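3-methyladenine DNA glycosylase (Helicobacter pylori, PDB 1PU6) excises 3-methyladenine from alkylated DNA as a base excision repair glycosylase of the helix-hairpin-helix superfamily. Local coordinates at residues Lys93-Arg96 and Leu97-Ser101; Lys106-Ser110 and Phe111-Lys115; Arg120-Leu123 and Leu124-Gly128. All blocks are in the same frame, centred on the assembly; numbering follows the deposited sequence.

Contact 1 of 3, residues Lys93-Arg96 and Leu97-Ser101; sequences KAKR and LIDLS
Lys-95 and Asp-99, one helical turn apart, form the salt bridge of this stretch, with NZ of Lys-95 2.7 Å from OD2 of Asp-99. The ammonium group meets the syn lone pair of OD2, the side turned toward OD1. CG of Lys-95 lies opposite its own backbone N (chi1 175°) and the chain runs extended to CE; the bend at the last torsion (chi4 66°) then brings NZ round to the carboxylate. The aliphatic chain also flanks the acceptor, CE of Lys-95 lying 3.4 Å from OD2 of Asp-99. Toward the solvent side of the helix, this pair links neighbouring turns.

The backbone carries the regular helical bonds. Leu-97 N donates to Lys-93 O at 3.0 Å, and the same i to i-4 pattern continues through Ile-98, Asp-99 and Leu-100, as in any alpha helix. Ser-101 adds a side-chain bond: its OG donates to Leu-97 O at 2.9 Å, while its own N reaches that oxygen from the opposite face of the carbonyl plane. One buried carbonyl is thereby gripped twice.

These turns belong to helix 90-108 of the HhH-GPD fold, an all-helical architecture in which this helix packs against several others. Leu-97 faces helices 31-39 and 65-74, and Ala-94 and Ile-98 face helix 77-83. Lys-93 turns its ammonium group to the backbone oxygens of Leu-39, Gln-41 and Ser-87.

Apolar side chains lie close to carbonyl oxygens of the preceding turn. In Ile-98 the first torsion (chi1 -70°) sets CG1 beside the backbone N, which itself bonds Ala-94 O, and this brings CG1 of Ile-98 to 3.3 Å from the same oxygen of Ala-94.

Contact 2 of 3, residues Lys106-Ser110 and Phe111-Lys115; sequences KDFQS and FENFK
Phe-108 and Phe-114 meet as an offset edge-to-face pair, the edge of Phe-114 directed toward the face of Phe-108. Their planes stand 78° apart and the centroids are 5.7 Å from each other. The closest approach of the rings is CD2 of Phe-108 to CD1 of Phe-114, 3.7 Å, with CD2 near the plane of the Phe-114 ring. Phe-108 CB and CG also rest on the backbone of Phe-114, so the first ring bears on the base of the second residue as well as on its ring.

The turn between the rings joins the end of helix 90-108 to the start of helix 111-117. Gln-109 leaves helical geometry with a positive phi of 77°, and Ser-110 takes the N-cap position of the new helix. Its OG accepts from Asn-113 N at 3.0 Å, while its carbonyl oxygen accepts from Phe-114 N at the same distance of 3.0 Å. Glu-66 of helix 65-74 takes up the N-H groups of Phe-111 and Glu-112, and with Ser-110 it satisfies the first turn of the helix.

Asn-113 reaches back across the turn. Its ND2 donates to Phe-108 O at 3.0 Å, with the oxygen close to the plane of the amide, and thus ties the last carbonyl of one helix to the first turn of the next. With CG trans to the backbone N (chi1 -167°), the amide reaches back toward that carbonyl, while CB of Asn-113 packs 3.3 Å from OG of Ser-110.

Contact 3 of 3, residues Arg120-Leu123 and Leu124-Gly128; sequences REWL and LDQKG. Unlike the reference sequence in segment 120-123: Arg-120 (reference Lys).
The indole of Trp-122 carries the amide of Gln-126 on one face, with NE2 over the centre of the ring system. The two planes are only 19° apart, so the amide lies nearly flat on the ring, and NE2 of Gln-126 comes to 3.5 Å from CE2 of Trp-122. Nearer the backbone, CG of Gln-126 makes an off-centre CH-pi contact with the six-membered ring, 4.2 Å from its centroid. Leu-123 CD2 lies at the indole edge, in its plane, and Phe-108 adds an edge-to-face partner; the indole NE1 has its polar partner in Asp-107.

CG of Gln-126 lies beside its backbone N, and a bend at chi2 (-50°) folds the amide back over the tryptophan. There NE2 donates to Trp-122 O at 3.0 Å, approaching from above the carbonyl plane although the oxygen lies in the plane of the glutamine amide. The other end of the group, OE1, accepts from Asn-103 of helix 90-108. Bonds at both ends thus fix the rotation of this buried amide.

The backbone shows the short helix running out. Leu-124 N still bonds Arg-120 O, and Asp-125 N bonds Glu-121 O at 3.1 Å, with a weak second bond to Trp-122 O. Gln-126 N then bonds Leu-123 O at 3.0 Å, a step of three residues instead of four. Along the helix, Leu-124 CD1 touches CD of Arg-120 at 4.1 Å, while the guanidinium turns to Asp-135 and Asp-168 with salt bridges. Beyond, Gly-128 adopts a positive phi of 98°. Helix 120-124, this glycine-containing turn and helix 131-141 form the helix-hairpin-helix motif, a DNA-binding element in this superfamily.

How the contacts relate
Contacts 1 and 2 share helix 90-108 but do not touch, their centres lying 16 Å apart. Contact 3 meets both. Toward contact 1, with centres 12 Å apart, Leu-100 CD1 packs 3.8 Å from Trp-122 CZ3, and Arg-96 packs on the end of the turn, its CG 3.6 Å from Lys-127 O. Toward contact 2, Asp-107 OD1 is 2.8 Å from Trp-122 NE1, and Phe-108 CE2 is 3.4 Å from Trp-122 CE2. Trp-122 thus lies along helix 90-108, from Leu-100 to Phe-108, while Phe-114 also packs on Trp-122 and Leu-123. Contact 3 thereby places helix 120-124 and the start of the DNA-binding hairpin beside helix 90-108.

Contact 1 of 3, residues Lys93-Arg96 and Leu97-Ser101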
ATOM      1  N   LYS A  93     -11.101  -8.565  -9.482  1.00 11.79           N
ATOM      2  CA  LYS A  93     -10.815  -7.294  -8.780  1.00 13.06           C
ATOM      3  C   LYS A  93     -12.035  -6.393  -8.653  1.00 13.11           C
ATOM      4  O   LYS A  93     -12.225  -5.757  -7.623  1.00 12.61           O
ATOM      5  CB  LYS A  93      -9.659  -6.577  -9.452  1.00 13.47           C
ATOM      6  CG  LYS A  93      -8.358  -7.246  -9.026  1.00 14.21           C
ATOM      7  CD  LYS A  93      -7.203  -6.631  -9.771  1.00 17.17           C
ATOM      8  CE  LYS A  93      -5.878  -7.222  -9.324  1.00 16.44           C
ATOM      9  NZ  LYS A  93      -4.721  -6.734 -10.221  1.00 19.45           N
ATOM     10  N   ALA A  94     -12.890  -6.375  -9.682  1.00 13.05           N
ATOM     11  CA  ALA A  94     -14.148  -5.633  -9.548  1.00 12.88           C
ATOM     12  C   ALA A  94     -14.975  -6.186  -8.393  1.00 13.71           C
ATOM     13  O   ALA A  94     -15.450  -5.417  -7.538  1.00 13.10           O
ATOM     14  CB  ALA A  94     -14.966  -5.651 -10.888  1.00 13.44           C
ATOM     15  N   LYS A  95     -15.164  -7.504  -8.341  1.00 13.11           N
ATOM     16  CA  LYS A  95     -15.949  -8.061  -7.249  1.00 13.85           C
ATOM     17  C   LYS A  95     -15.280  -7.787  -5.844  1.00 14.13           C
ATOM     18  O   LYS A  95     -15.949  -7.463  -4.859  1.00 15.08           O
ATOM     19  CB  LYS A  95     -16.137  -9.577  -7.439  1.00 15.55           C
ATOM     20  CG  LYS A  95     -16.862 -10.215  -6.202  1.00 18.44           C
ATOM     21  CD  LYS A  95     -17.409 -11.576  -6.559  1.00 22.80           C
ATOM     22  CE  LYS A  95     -17.958 -12.286  -5.321  1.00 27.47           C
ATOM     23  NZ  LYS A  95     -19.181 -11.607  -4.720  1.00 28.36           N
ATOM     24  N   ARG A  96     -13.973  -7.927  -5.798  1.00 12.57           N
ATOM     25  CA  ARG A  96     -13.254  -7.724  -4.530  1.00 12.75           C
ATOM     26  C   ARG A  96     -13.456  -6.275  -4.023  1.00 13.02           C
ATOM     27  O   ARG A  96     -13.681  -6.065  -2.817  1.00 13.45           O
ATOM     28  CB  ARG A  96     -11.771  -7.908  -4.785  1.00 13.51           C
ATOM     29  CG  ARG A  96     -10.964  -7.973  -3.557  1.00 15.96           C
ATOM     30  CD  ARG A  96      -9.493  -8.354  -3.928  1.00 19.33           C
ATOM     31  NE  ARG A  96      -9.476  -9.563  -4.802  1.00 21.50           N
ATOM     32  CZ  ARG A  96      -8.496  -9.861  -5.647  1.00 24.64           C
ATOM     33  NH1 ARG A  96      -7.456  -9.060  -5.775  1.00 24.58           N
ATOM     34  NH2 ARG A  96      -8.537 -11.003  -6.354  1.00 26.14           N
ATOM     35  N   LEU A  97     -13.360  -5.284  -4.939  1.00 11.76           N
ATOM     36  CA  LEU A  97     -13.619  -3.856  -4.560  1.00 11.89           C
ATOM     37  C   LEU A  97     -15.048  -3.578  -4.103  1.00 12.14           C
ATOM     38  O   LEU A  97     -15.293  -2.852  -3.133  1.00 11.93           O
ATOM     39  CB  LEU A  97     -13.285  -2.908  -5.736  1.00 12.05           C
ATOM     40  CG  LEU A  97     -11.797  -2.758  -5.958  1.00 13.97           C
ATOM     41  CD1 LEU A  97     -11.586  -1.953  -7.267  1.00 17.81           C
ATOM     42  CD2 LEU A  97     -11.069  -2.133  -4.753  1.00 16.17           C
ATOM     43  N   ILE A  98     -16.011  -4.120  -4.858  1.00 12.12           N
ATOM     44  CA  ILE A  98     -17.424  -3.929  -4.511  1.00 13.41           C
ATOM     45  C   ILE A  98     -17.752  -4.527  -3.141  1.00 13.61           C
ATOM     46  O   ILE A  98     -18.399  -3.872  -2.280  1.00 15.02           O
ATOM     47  CB  ILE A  98     -18.318  -4.513  -5.626  1.00 13.05           C
ATOM     48  CG1 ILE A  98     -18.192  -3.635  -6.872  1.00 14.96           C
ATOM     49  CG2 ILE A  98     -19.766  -4.623  -5.162  1.00 15.64           C
ATOM     50  CD1 ILE A  98     -18.770  -4.304  -8.159  1.00 17.17           C
ATOM     51  N   ASP A  99     -17.317  -5.755  -2.927  1.00 13.90           N
ATOM     52  CA  ASP A  99     -17.588  -6.405  -1.651  1.00 13.25           C
ATOM     53  C   ASP A  99     -16.851  -5.729  -0.461  1.00 14.25           C
ATOM     54  O   ASP A  99     -17.436  -5.560   0.649  1.00 14.85           O
ATOM     55  CB  ASP A  99     -17.281  -7.904  -1.731  1.00 15.18           C
ATOM     56  CG  ASP A  99     -18.306  -8.674  -2.602  0.50 12.23           C
ATOM     57  OD1 ASP A  99     -19.349  -8.085  -3.056  0.50 14.40           O
ATOM     58  OD2 ASP A  99     -18.147  -9.899  -2.880  0.50 13.88           O
ATOM     59  N   LEU A 100     -15.587  -5.372  -0.672  1.00 12.21           N
ATOM     60  CA  LEU A 100     -14.829  -4.685   0.388  1.00 11.07           C
ATOM     61  C   LEU A 100     -15.549  -3.348   0.779  1.00 12.64           C
ATOM     62  O   LEU A 100     -15.733  -3.038   1.983  1.00 12.27           O
ATOM     63  CB  LEU A 100     -13.394  -4.400  -0.113  1.00 11.64           C
ATOM     64  CG  LEU A 100     -12.642  -3.361   0.750  1.00 11.94           C
ATOM     65  CD1 LEU A 100     -12.390  -3.860   2.192  1.00 13.26           C
ATOM     66  CD2 LEU A 100     -11.304  -3.034   0.041  1.00 13.98           C
ATOM     67  N   SER A 101     -15.927  -2.562  -0.243  1.00 11.77           N
ATOM     68  CA  SER A 101     -16.554  -1.282   0.019  1.00 12.20           C
ATOM     69  C   SER A 101     -17.884  -1.441   0.754  1.00 12.53           C
ATOM     70  O   SER A 101     -18.168  -0.694   1.685  1.00 12.89           O
ATOM     71  CB  SER A 101     -16.755  -0.519  -1.311  1.00 12.91           C
ATOM     72  OG  SER A 101     -15.439  -0.218  -1.849  1.00 14.44           O
TER

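Contact 2 of 3, residues Lys106-Ser110 and Phe111-Lys115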
ATOM      1  N   LYS A 106     -20.940  -1.356   6.127  1.00 14.78           N
ATOM      2  CA  LYS A 106     -21.673  -2.153   7.120  1.00 16.09           C
ATOM      3  C   LYS A 106     -21.053  -2.147   8.515  1.00 17.83           C
ATOM      4  O   LYS A 106     -21.782  -1.996   9.522  1.00 18.19           O
ATOM      5  CB  LYS A 106     -21.811  -3.600   6.604  1.00 17.93           C
ATOM      6  CG  LYS A 106     -22.674  -4.468   7.530  1.00 21.85           C
ATOM      7  CD  LYS A 106     -23.007  -5.790   6.812  1.00 33.58           C
ATOM      8  CE  LYS A 106     -21.793  -6.689   6.633  1.00 35.58           C
ATOM      9  NZ  LYS A 106     -21.161  -7.131   7.949  1.00 39.70           N
ATOM     10  N   ASP A 107     -19.723  -2.279   8.575  1.00 16.44           N
ATOM     11  CA  ASP A 107     -19.047  -2.487   9.879  1.00 16.80           C
ATOM     12  C   ASP A 107     -18.510  -1.220  10.522  1.00 16.52           C
ATOM     13  O   ASP A 107     -18.310  -1.156  11.777  1.00 18.85           O
ATOM     14  CB  ASP A 107     -17.950  -3.544   9.752  1.00 16.94           C
ATOM     15  CG  ASP A 107     -18.538  -4.937   9.516  1.00 19.96           C
ATOM     16  OD1 ASP A 107     -17.741  -5.843   9.157  1.00 23.05           O
ATOM     17  OD2 ASP A 107     -19.793  -5.214   9.658  1.00 25.09           O
ATOM     18  N   PHE A 108     -18.218  -0.227   9.694  1.00 15.12           N
ATOM     19  CA  PHE A 108     -17.609   1.010  10.201  1.00 15.72           C
ATOM     20  C   PHE A 108     -18.382   2.296   9.932  1.00 17.18           C
ATOM     21  O   PHE A 108     -18.017   3.350  10.459  1.00 17.56           O
ATOM     22  CB  PHE A 108     -16.194   1.157   9.612  1.00 15.72           C
ATOM     23  CG  PHE A 108     -15.306   0.001   9.943  1.00 14.77           C
ATOM     24  CD1 PHE A 108     -14.730  -0.123  11.227  1.00 17.55           C
ATOM     25  CD2 PHE A 108     -15.017  -0.983   8.971  1.00 14.86           C
ATOM     26  CE1 PHE A 108     -13.878  -1.191  11.554  1.00 17.98           C
ATOM     27  CE2 PHE A 108     -14.184  -2.094   9.301  1.00 15.54           C
ATOM     28  CZ  PHE A 108     -13.606  -2.197  10.586  1.00 15.36           C
ATOM     29  N   GLN A 109     -19.392   2.227   9.059  1.00 17.37           N
ATOM     30  CA  GLN A 109     -20.285   3.342   8.724  1.00 19.03           C
ATOM     31  C   GLN A 109     -19.693   4.385   7.785  1.00 18.40           C
ATOM     32  O   GLN A 109     -20.412   4.970   6.949  1.00 20.73           O
ATOM     33  CB  GLN A 109     -20.959   3.970   9.988  1.00 19.81           C
ATOM     34  CG  GLN A 109     -21.913   2.987  10.691  1.00 27.30           C
ATOM     35  CD  GLN A 109     -21.215   1.919  11.563  1.00 35.59           C
ATOM     36  OE1 GLN A 109     -20.279   2.223  12.361  1.00 38.07           O
ATOM     37  NE2 GLN A 109     -21.672   0.653  11.416  1.00 38.11           N
ATOM     38  N   SER A 110     -18.398   4.666   7.931  1.00 19.03           N
ATOM     39  CA  SER A 110     -17.769   5.710   7.099  1.00 18.00           C
ATOM     40  C   SER A 110     -16.317   5.379   6.864  1.00 17.27           C
ATOM     41  O   SER A 110     -15.726   4.611   7.622  1.00 16.77           O
ATOM     42  CB  SER A 110     -17.835   7.081   7.836  1.00 20.29           C
ATOM     43  OG  SER A 110     -17.111   7.082   9.078  1.00 20.21           O
ATOM     44  N   PHE A 111     -15.758   5.950   5.794  1.00 16.61           N
ATOM     45  CA  PHE A 111     -14.341   5.797   5.524  1.00 16.10           C
ATOM     46  C   PHE A 111     -13.542   6.436   6.674  1.00 16.46           C
ATOM     47  O   PHE A 111     -12.511   5.910   7.072  1.00 16.44           O
ATOM     48  CB  PHE A 111     -13.966   6.439   4.165  1.00 16.75           C
ATOM     49  CG  PHE A 111     -12.561   6.219   3.760  1.00 19.42           C
ATOM     50  CD1 PHE A 111     -12.055   4.916   3.611  1.00 21.17           C
ATOM     51  CD2 PHE A 111     -11.711   7.318   3.504  1.00 21.27           C
ATOM     52  CE1 PHE A 111     -10.713   4.707   3.229  1.00 20.12           C
ATOM     53  CE2 PHE A 111     -10.369   7.114   3.103  1.00 21.68           C
ATOM     54  CZ  PHE A 111      -9.878   5.814   2.961  1.00 19.75           C
ATOM     55  N   GLU A 112     -14.007   7.559   7.220  1.00 17.61           N
ATOM     56  CA  GLU A 112     -13.268   8.196   8.316  1.00 18.79           C
ATOM     57  C   GLU A 112     -13.166   7.272   9.536  1.00 18.03           C
ATOM     58  O   GLU A 112     -12.089   7.126  10.118  1.00 19.40           O
ATOM     59  CB  GLU A 112     -13.965   9.507   8.748  1.00 19.63           C
ATOM     60  CG  GLU A 112     -13.257  10.232   9.895  1.00 24.94           C
ATOM     61  CD  GLU A 112     -13.660  11.705  10.000  0.50 28.77           C
ATOM     62  OE1 GLU A 112     -14.586  12.129   9.260  0.50 30.04           O
ATOM     63  OE2 GLU A 112     -13.063  12.441  10.831  0.50 31.94           O
ATOM     64  N   ASN A 113     -14.284   6.656   9.936  1.00 16.98           N
ATOM     65  CA  ASN A 113     -14.232   5.745  11.076  1.00 16.78           C
ATOM     66  C   ASN A 113     -13.436   4.497  10.766  1.00 15.81           C
ATOM     67  O   ASN A 113     -12.699   3.997  11.644  1.00 17.26           O
ATOM     68  CB  ASN A 113     -15.648   5.384  11.543  1.00 17.53           C
ATOM     69  CG  ASN A 113     -15.667   4.705  12.897  1.00 17.82           C
ATOM     70  OD1 ASN A 113     -15.085   5.219  13.906  1.00 21.85           O
ATOM     71  ND2 ASN A 113     -16.350   3.552  12.961  1.00 23.53           N
ATOM     72  N   PHE A 114     -13.552   4.006   9.531  1.00 15.74           N
ATOM     73  CA  PHE A 114     -12.759   2.845   9.090  1.00 14.80           C
ATOM     74  C   PHE A 114     -11.265   3.098   9.333  1.00 14.94           C
ATOM     75  O   PHE A 114     -10.546   2.225   9.828  1.00 14.33           O
ATOM     76  CB  PHE A 114     -13.041   2.592   7.565  1.00 13.65           C
ATOM     77  CG  PHE A 114     -12.044   1.681   6.861  1.00 13.22           C
ATOM     78  CD1 PHE A 114     -12.187   0.272   6.857  1.00 13.67           C
ATOM     79  CD2 PHE A 114     -11.013   2.250   6.084  1.00 14.82           C
ATOM     80  CE1 PHE A 114     -11.273  -0.553   6.134  1.00 13.09           C
ATOM     81  CE2 PHE A 114     -10.079   1.446   5.385  1.00 14.03           C
ATOM     82  CZ  PHE A 114     -10.225   0.052   5.381  1.00 13.04           C
ATOM     83  N   LYS A 115     -10.770   4.281   8.954  1.00 15.59           N
ATOM     84  CA  LYS A 115      -9.346   4.517   9.052  1.00 16.90           C
ATOM     85  C   LYS A 115      -8.913   4.445  10.516  1.00 17.79           C
ATOM     86  O   LYS A 115      -7.805   4.051  10.786  1.00 18.56           O
ATOM     87  CB  LYS A 115      -8.942   5.902   8.489  1.00 17.63           C
ATOM     88  CG  LYS A 115      -9.027   6.024   6.981  1.00 19.14           C
ATOM     89  CD  LYS A 115      -8.488   7.381   6.456  1.00 25.19           C
ATOM     90  CE  LYS A 115      -9.527   8.417   6.430  1.00 30.34           C
ATOM     91  NZ  LYS A 115      -8.948   9.767   5.993  1.00 31.41           N
TER

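Contact 3 of 3, residues Arg120-Leu123 and Leu124-Gly128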
ATOM      1  N   ARG A 120      -5.956  -5.399  10.745  1.00 13.08           N
ATOM      2  CA  ARG A 120      -5.454  -6.251   9.676  1.00 13.80           C
ATOM      3  C   ARG A 120      -6.350  -7.507   9.469  1.00 13.68           C
ATOM      4  O   ARG A 120      -6.624  -7.893   8.315  1.00 13.41           O
ATOM      5  CB  ARG A 120      -4.041  -6.670  10.012  1.00 14.33           C
ATOM      6  CG  ARG A 120      -3.400  -7.394   8.857  1.00 13.63           C
ATOM      7  CD  ARG A 120      -2.282  -8.236   9.304  1.00 16.50           C
ATOM      8  NE  ARG A 120      -1.199  -8.311   8.320  1.00 17.17           N
ATOM      9  CZ  ARG A 120      -0.336  -9.311   8.223  1.00 20.45           C
ATOM     10  NH1 ARG A 120      -0.461 -10.425   8.993  1.00 22.04           N
ATOM     11  NH2 ARG A 120       0.680  -9.201   7.332  1.00 20.06           N
ATOM     12  N   GLU A 121      -6.787  -8.123  10.565  1.00 12.22           N
ATOM     13  CA  GLU A 121      -7.556  -9.368  10.419  1.00 12.76           C
ATOM     14  C   GLU A 121      -8.921  -9.114   9.771  1.00 12.01           C
ATOM     15  O   GLU A 121      -9.419  -9.978   9.012  1.00 12.24           O
ATOM     16  CB  GLU A 121      -7.675 -10.046  11.788  1.00 13.26           C
ATOM     17  CG  GLU A 121      -6.303 -10.538  12.294  1.00 16.36           C
ATOM     18  CD  GLU A 121      -5.405  -9.387  12.853  1.00 21.79           C
ATOM     19  OE1 GLU A 121      -4.132  -9.526  12.756  1.00 24.77           O
ATOM     20  OE2 GLU A 121      -5.913  -8.303  13.363  1.00 20.40           O
ATOM     21  N   TRP A 122      -9.525  -7.951  10.059  1.00 11.54           N
ATOM     22  CA  TRP A 122     -10.761  -7.597   9.374  1.00 11.93           C
ATOM     23  C   TRP A 122     -10.524  -7.539   7.825  1.00 12.09           C
ATOM     24  O   TRP A 122     -11.293  -8.095   7.014  1.00 11.66           O
ATOM     25  CB  TRP A 122     -11.258  -6.241   9.915  1.00 11.89           C
ATOM     26  CG  TRP A 122     -12.660  -5.926   9.376  1.00 11.50           C
ATOM     27  CD1 TRP A 122     -13.872  -6.185  10.014  1.00 12.78           C
ATOM     28  CD2 TRP A 122     -12.988  -5.292   8.122  1.00 10.45           C
ATOM     29  NE1 TRP A 122     -14.918  -5.822   9.188  1.00 14.64           N
ATOM     30  CE2 TRP A 122     -14.409  -5.200   8.060  1.00 10.06           C
ATOM     31  CE3 TRP A 122     -12.221  -4.767   7.063  1.00 11.72           C
ATOM     32  CZ2 TRP A 122     -15.092  -4.658   6.917  1.00 11.73           C
ATOM     33  CZ3 TRP A 122     -12.908  -4.176   5.950  1.00 12.49           C
ATOM     34  CH2 TRP A 122     -14.327  -4.168   5.897  1.00 11.58           C
ATOM     35  N   LEU A 123      -9.420  -6.934   7.417  1.00 11.77           N
ATOM     36  CA  LEU A 123      -9.128  -6.805   5.936  1.00 11.33           C
ATOM     37  C   LEU A 123      -8.857  -8.207   5.304  1.00 12.69           C
ATOM     38  O   LEU A 123      -9.343  -8.503   4.184  1.00 11.93           O
ATOM     39  CB  LEU A 123      -7.924  -5.901   5.730  1.00 12.43           C
ATOM     40  CG  LEU A 123      -8.256  -4.420   5.995  1.00 10.60           C
ATOM     41  CD1 LEU A 123      -6.925  -3.624   6.101  1.00 13.88           C
ATOM     42  CD2 LEU A 123      -9.183  -3.827   4.857  1.00 14.16           C
ATOM     43  N   LEU A 124      -8.141  -9.061   6.051  1.00 12.04           N
ATOM     44  CA  LEU A 124      -7.856 -10.412   5.538  1.00 12.63           C
ATOM     45  C   LEU A 124      -9.122 -11.272   5.415  1.00 13.02           C
ATOM     46  O   LEU A 124      -9.142 -12.244   4.619  1.00 14.69           O
ATOM     47  CB  LEU A 124      -6.804 -11.144   6.385  1.00 13.05           C
ATOM     48  CG  LEU A 124      -5.442 -10.440   6.294  1.00 15.16           C
ATOM     49  CD1 LEU A 124      -4.528 -11.040   7.403  1.00 20.02           C
ATOM     50  CD2 LEU A 124      -4.768 -10.544   4.891  1.00 15.63           C
ATOM     51  N   ASP A 125     -10.170 -10.940   6.179  1.00 11.96           N
ATOM     52  CA  ASP A 125     -11.446 -11.606   6.031  1.00 11.37           C
ATOM     53  C   ASP A 125     -12.297 -11.130   4.844  1.00 12.24           C
ATOM     54  O   ASP A 125     -13.436 -11.622   4.619  1.00 14.95           O
ATOM     55  CB  ASP A 125     -12.243 -11.484   7.346  1.00 12.13           C
ATOM     56  CG  ASP A 125     -11.705 -12.471   8.407  0.50  7.93           C
ATOM     57  OD1 ASP A 125     -11.907 -12.241   9.626  0.50  5.66           O
ATOM     58  OD2 ASP A 125     -11.083 -13.492   8.048  0.50  7.04           O
ATOM     59  N   GLN A 126     -11.767 -10.188   4.069  1.00 12.21           N
ATOM     60  CA  GLN A 126     -12.429  -9.719   2.854  1.00 12.66           C
ATOM     61  C   GLN A 126     -11.859 -10.571   1.689  1.00 13.78           C
ATOM     62  O   GLN A 126     -10.646 -10.521   1.416  1.00 16.46           O
ATOM     63  CB  GLN A 126     -12.152  -8.219   2.639  1.00 13.01           C
ATOM     64  CG  GLN A 126     -12.489  -7.352   3.893  1.00 12.90           C
ATOM     65  CD  GLN A 126     -13.885  -7.644   4.437  1.00 13.76           C
ATOM     66  OE1 GLN A 126     -14.855  -7.609   3.665  1.00 17.89           O
ATOM     67  NE2 GLN A 126     -14.018  -7.858   5.766  1.00 15.50           N
ATOM     68  N   LYS A 127     -12.722 -11.345   1.010  1.00 14.13           N
ATOM     69  CA  LYS A 127     -12.198 -12.400   0.148  1.00 16.26           C
ATOM     70  C   LYS A 127     -11.329 -11.863  -0.988  1.00 16.37           C
ATOM     71  O   LYS A 127     -11.723 -10.951  -1.730  1.00 18.33           O
ATOM     72  CB  LYS A 127     -13.328 -13.265  -0.444  1.00 16.52           C
ATOM     73  CG  LYS A 127     -12.767 -14.477  -1.221  1.00 23.09           C
ATOM     74  CD  LYS A 127     -13.676 -15.664  -1.082  1.00 31.61           C
ATOM     75  CE  LYS A 127     -13.223 -16.769  -2.077  1.00 34.75           C
ATOM     76  NZ  LYS A 127     -13.204 -18.135  -1.489  1.00 40.12           N
ATOM     77  N   GLY A 128     -10.140 -12.418  -1.092  1.00 15.92           N
ATOM     78  CA  GLY A 128      -9.239 -12.058  -2.174  1.00 17.19           C
ATOM     79  C   GLY A 128      -8.190 -11.027  -1.772  1.00 16.64           C
ATOM     80  O   GLY A 128      -7.277 -10.799  -2.552  1.00 18.83           O
TER